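Local atomic coordinates of DUF5348 domain-containing protein (PDB entry 3NRL), a protein that is of unknown function but forms a small, all-beta DUF5348 domain that assembles as a pair of identical subunits. Residues R17-I20 with S26-G29; W56-V59 with R65-G68. All blocks are in the same frame, centred on the assembly; numbering follows the deposited sequence.

Interaction 1: R17-I20 with S26-G29; sequences RYDI and SFYG. With SO4 (sulfate ion), chain C.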
loop_
_atom_site.group_PDB
_atom_site.type_symbol
_atom_site.label_atom_id
_atom_site.label_comp_id
_atom_site.label_asym_id
_atom_site.label_seq_id
_atom_site.Cartn_x
_atom_site.Cartn_y
_atom_site.Cartn_z
ATOM N N ARG A 17 6.575 -11.347 4.175
ATOM C CA ARG A 17 7.293 -10.119 4.459
ATOM C C ARG A 17 6.570 -8.918 3.876
ATOM O O ARG A 17 5.771 -9.039 2.941
ATOM C CB ARG A 17 8.691 -10.157 3.844
ATOM C CG ARG A 17 9.597 -11.260 4.338
ATOM C CD ARG A 17 10.903 -11.236 3.558
ATOM N NE ARG A 17 11.865 -12.213 4.054
ATOM C CZ ARG A 17 12.469 -12.133 5.234
ATOM N NH1 ARG A 17 12.213 -11.118 6.046
ATOM N NH2 ARG A 17 13.331 -13.069 5.601
ATOM N N TYR A 18 6.861 -7.755 4.442
ATOM C CA TYR A 18 6.301 -6.511 3.951
ATOM C C TYR A 18 7.276 -6.070 2.875
ATOM O O TYR A 18 8.451 -6.446 2.903
ATOM C CB TYR A 18 6.223 -5.473 5.078
ATOM C CG TYR A 18 4.885 -5.488 5.775
ATOM C CD1 TYR A 18 3.798 -4.789 5.247
ATOM C CD2 TYR A 18 4.675 -6.280 6.901
ATOM C CE1 TYR A 18 2.532 -4.887 5.821
ATOM C CE2 TYR A 18 3.417 -6.388 7.478
ATOM C CZ TYR A 18 2.351 -5.693 6.936
ATOM O OH TYR A 18 1.105 -5.814 7.503
ATOM N N ASP A 19 6.793 -5.302 1.911
ATOM C CA ASP A 19 7.657 -4.837 0.841
ATOM C C ASP A 19 7.292 -3.404 0.506
ATOM O O ASP A 19 6.301 -2.875 1.005
ATOM C CB ASP A 19 7.499 -5.740 -0.386
ATOM C CG ASP A 19 8.597 -5.535 -1.415
ATOM O OD1 ASP A 19 9.590 -4.841 -1.111
ATOM O OD2 ASP A 19 8.467 -6.084 -2.529
ATOM N N ILE A 20 8.099 -2.776 -0.335
ATOM C CA ILE A 20 7.851 -1.400 -0.715
ATOM C C ILE A 20 7.778 -1.243 -2.223
ATOM O O ILE A 20 8.682 -1.657 -2.946
ATOM C CB ILE A 20 8.958 -0.482 -0.190
ATOM C CG1 ILE A 20 8.951 -0.487 1.344
ATOM C CG2 ILE A 20 8.766 0.924 -0.734
ATOM C CD1 ILE A 20 10.116 0.236 1.960
ATOM N N SER A 26 8.514 -1.382 -9.850
ATOM C CA SER A 26 9.779 -1.309 -9.129
ATOM C C SER A 26 9.496 -1.554 -7.652
ATOM O O SER A 26 8.821 -0.751 -7.007
ATOM C CB SER A 26 10.409 0.070 -9.322
ATOM O OG SER A 26 11.597 0.196 -8.560
ATOM N N PHE A 27 10.014 -2.664 -7.129
ATOM C CA PHE A 27 9.804 -3.044 -5.735
ATOM C C PHE A 27 11.128 -3.173 -4.989
ATOM O O PHE A 27 12.168 -3.419 -5.599
ATOM C CB PHE A 27 9.054 -4.378 -5.678
ATOM C CG PHE A 27 7.695 -4.338 -6.322
ATOM C CD1 PHE A 27 6.550 -4.183 -5.550
ATOM C CD2 PHE A 27 7.560 -4.443 -7.703
ATOM C CE1 PHE A 27 5.289 -4.132 -6.137
ATOM C CE2 PHE A 27 6.302 -4.393 -8.304
ATOM C CZ PHE A 27 5.162 -4.237 -7.519
ATOM N N TYR A 28 11.090 -3.014 -3.669
ATOM C CA TYR A 28 12.301 -3.117 -2.858
ATOM C C TYR A 28 12.813 -4.558 -2.823
ATOM O O TYR A 28 14.021 -4.793 -2.803
ATOM C CB TYR A 28 12.031 -2.624 -1.431
ATOM C CG TYR A 28 13.248 -2.668 -0.535
ATOM C CD1 TYR A 28 14.343 -1.839 -0.774
ATOM C CD2 TYR A 28 13.317 -3.556 0.536
ATOM C CE1 TYR A 28 15.478 -1.895 0.030
ATOM C CE2 TYR A 28 14.448 -3.620 1.347
ATOM C CZ TYR A 28 15.523 -2.789 1.088
ATOM O OH TYR A 28 16.651 -2.859 1.869
ATOM N N GLY A 29 11.894 -5.519 -2.810
ATOM C CA GLY A 29 12.296 -6.916 -2.797
ATOM C C GLY A 29 12.027 -7.646 -1.497
ATOM O O GLY A 29 12.217 -8.860 -1.411
HETATM S S SO4 C . 14.490 -11.876 8.835
HETATM O O1 SO4 C . 13.588 -10.817 8.354
HETATM O O2 SO4 C . 14.273 -13.103 8.051
HETATM O O3 SO4 C . 15.890 -11.433 8.687
HETATM O O4 SO4 C . 14.206 -12.151 10.256
#
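The carboxylate oxygen OD1 of Asp19 collects three backbone N-H groups, none ideally aligned. The amide of Gly29 reaches OD1 of Asp19 across the hairpin at 2.9 Å in a weak, bent bond (129°). That of Ile20 approaches from the aspartate's own strand, its N 2.7 Å from Asp19 OD1, also weakly, and Gly30 adds a further weak bond. With CG anti to the backbone N (chi1 -166°), the carboxylate swings over the turn, where OD1 lies 3.3 Å from CB of Tyr28 and OD2 3.6 Å from CB of Phe27. Beside it, the hairpin of strands 17-23 and 26-27 makes a firmer link: Tyr28 N donates to Ile20 O at 2.9 Å, in the carbonyl plane, while the CA-H of Phe27 approaches the same oxygen. The beta carbons of Ile20 and Tyr28 pack together next to this bond. The Tyr28 ring runs away from the contact, and its hydroxyl is hydrogen-bonded to Glu35. Gly29 has a positive phi (110°), at which a side chain would press on the carbonyl oxygen of Tyr28.

Arg17, its chain extended from CG to NE, meets a sulfate ion, probably from the crystallisation liquor, edge-on. NH1 of Arg17 bonds sulfate O1 at 2.7 Å and NH2 of Arg17 bonds sulfate O2 at 2.6 Å, a nearly straight two-pronged grip that Cys33 N supplements; NH1 also bonds Leu31 O weakly. A leucine in place of Arg17 would remove both N-H donors, and the sulfate would probably be held less securely, with the Cys33 amide still near it. The cluster of main-chain N-H groups probably stabilises negative charge on the buried Asp19, whose carboxylate probably helps to set the course of the chain after strand 26-27.

Interaction 2: W56-V59 with R65-G68; sequences WYLV and RLDG
Leu58 and Leu66 meet branch point to branch point, their CG atoms 3.6 Å apart, with each side chain pointing from its backbone toward the other segment. The two cross obliquely, and their branches meet in more than one place: CD2 of Leu66 rests 3.7 Å from CD2 of Leu58, while CD1 of Leu66 lies 3.9 Å from CG of Leu58. In Leu58 the CG stands anti to the carbonyl carbon (chi1 -57°), which carries the branch forward to meet its mate.

Leu66 also reaches along the strand. Its CD1 comes within 4.2 Å of CA of Tyr57, touching main chain because that tyrosine's side chain leaves on the far side, and its CD2 lies 4.3 Å from CB of Trp56. The Trp56 ring itself turns away from Leu66, and its NE1 is hydrogen-bonded to Gly16 O. Ile50 of strand 44-52 packs against both Trp56 and Leu58, and Leu9 of strand 6-12 touches Leu66.

Arg65 heads in another direction, forming salt bridges to Asp12 and Glu14 of the second subunit, so the loop has one flank in the core and another at the dimer interface. The contact is hydrophobic core packing of an antiparallel beta domain, in which a loop without regular structure folds back over the inner side of edge strand 56-59.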
loop_
_atom_site.group_PDB
_atom_site.type_symbol
_atom_site.label_atom_id
_atom_site.label_comp_id
_atom_site.label_asym_id
_atom_site.label_seq_id
_atom_site.Cartn_x
_atom_site.Cartn_y
_atom_site.Cartn_z
ATOM N N TRP A 56 4.586 -8.810 12.234
ATOM C CA TRP A 56 5.367 -7.626 11.886
ATOM C C TRP A 56 4.835 -6.372 12.574
ATOM O O TRP A 56 3.623 -6.168 12.659
ATOM C CB TRP A 56 5.352 -7.400 10.373
ATOM C CG TRP A 56 5.976 -8.502 9.586
ATOM C CD1 TRP A 56 5.334 -9.523 8.953
ATOM C CD2 TRP A 56 7.375 -8.694 9.346
ATOM N NE1 TRP A 56 6.246 -10.342 8.329
ATOM C CE2 TRP A 56 7.507 -9.855 8.556
ATOM C CE3 TRP A 56 8.530 -7.997 9.723
ATOM C CZ2 TRP A 56 8.748 -10.337 8.132
ATOM C CZ3 TRP A 56 9.770 -8.478 9.300
ATOM C CH2 TRP A 56 9.866 -9.637 8.513
ATOM N N TYR A 57 5.741 -5.527 13.059
ATOM C CA TYR A 57 5.331 -4.294 13.714
ATOM C C TYR A 57 6.409 -3.233 13.542
ATOM O O TYR A 57 7.546 -3.541 13.179
ATOM C CB TYR A 57 5.067 -4.539 15.204
ATOM C CG TYR A 57 6.298 -4.883 16.010
ATOM C CD1 TYR A 57 7.004 -3.896 16.694
ATOM C CD2 TYR A 57 6.751 -6.200 16.098
ATOM C CE1 TYR A 57 8.129 -4.212 17.453
ATOM C CE2 TYR A 57 7.877 -6.527 16.854
ATOM C CZ TYR A 57 8.556 -5.526 17.529
ATOM O OH TYR A 57 9.653 -5.843 18.289
ATOM N N LEU A 58 6.049 -1.980 13.789
ATOM C CA LEU A 58 7.015 -0.903 13.648
ATOM C C LEU A 58 7.420 -0.320 14.992
ATOM O O LEU A 58 6.586 -0.110 15.875
ATOM C CB LEU A 58 6.440 0.211 12.771
ATOM C CG LEU A 58 5.969 -0.171 11.366
ATOM C CD1 LEU A 58 5.456 1.079 10.650
ATOM C CD2 LEU A 58 7.113 -0.798 10.584
ATOM N N VAL A 59 8.716 -0.092 15.154
ATOM C CA VAL A 59 9.224 0.526 16.362
ATOM C C VAL A 59 9.376 1.993 15.969
ATOM O O VAL A 59 9.938 2.296 14.917
ATOM C CB VAL A 59 10.618 -0.020 16.755
ATOM C CG1 VAL A 59 11.219 0.835 17.869
ATOM C CG2 VAL A 59 10.507 -1.474 17.203
ATOM N N ARG A 65 -2.143 -0.578 11.668
ATOM C CA ARG A 65 -1.614 -1.601 10.779
ATOM C C ARG A 65 -0.579 -0.964 9.860
ATOM O O ARG A 65 -0.580 0.252 9.668
ATOM C CB ARG A 65 -2.736 -2.226 9.947
ATOM C CG ARG A 65 -3.353 -1.310 8.906
ATOM C CD ARG A 65 -4.125 -2.135 7.886
ATOM N NE ARG A 65 -5.533 -2.294 8.224
ATOM C CZ ARG A 65 -6.300 -3.293 7.793
ATOM N NH1 ARG A 65 -5.795 -4.242 7.011
ATOM N NH2 ARG A 65 -7.581 -3.328 8.124
ATOM N N LEU A 66 0.289 -1.786 9.285
ATOM C CA LEU A 66 1.349 -1.299 8.402
ATOM C C LEU A 66 0.922 -1.120 6.944
ATOM O O LEU A 66 1.551 -0.385 6.185
ATOM C CB LEU A 66 2.547 -2.263 8.446
ATOM C CG LEU A 66 3.518 -2.190 9.627
ATOM C CD1 LEU A 66 2.762 -2.381 10.932
ATOM C CD2 LEU A 66 4.600 -3.255 9.472
ATOM N N ASP A 67 -0.153 -1.791 6.558
ATOM C CA ASP A 67 -0.629 -1.754 5.180
ATOM C C ASP A 67 -0.981 -0.390 4.605
ATOM O O ASP A 67 -1.804 0.335 5.155
ATOM C CB ASP A 67 -1.837 -2.676 5.052
ATOM C CG ASP A 67 -1.665 -3.950 5.847
ATOM O OD1 ASP A 67 -0.935 -4.853 5.384
ATOM O OD2 ASP A 67 -2.248 -4.033 6.950
ATOM N N GLY A 68 -0.356 -0.060 3.478
ATOM C CA GLY A 68 -0.646 1.189 2.805
ATOM C C GLY A 68 0.073 2.439 3.262
ATOM O O GLY A 68 -0.175 3.513 2.728
#

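How the interactions relate
Interaction 1 closes before interaction 2 opens along the chain, and their centres lie 14 Å apart, yet Tyr18 joins them directly. Its CE2 lies 3.6 Å from CB of Trp56 and its CE1 3.7 Å from CB of Leu66; the Tyr18 and Trp56 rings meet edge-to-face. Tyr18 OH probably hydrogen-bonds Asp67 OD1 at 3.1 Å. A second junction lies near the sulfate, where Arg17 NH1 packs 3.7 Å from CH2 of Trp56, whose side chain is about 4 Å from the ion at its nearest atoms. Arg17 and Trp56 thus lie beside a sulfate that may mark a pocket, while strands 26-27 and 56-59 are the outermost strands of one antiparallel sheet within the chain.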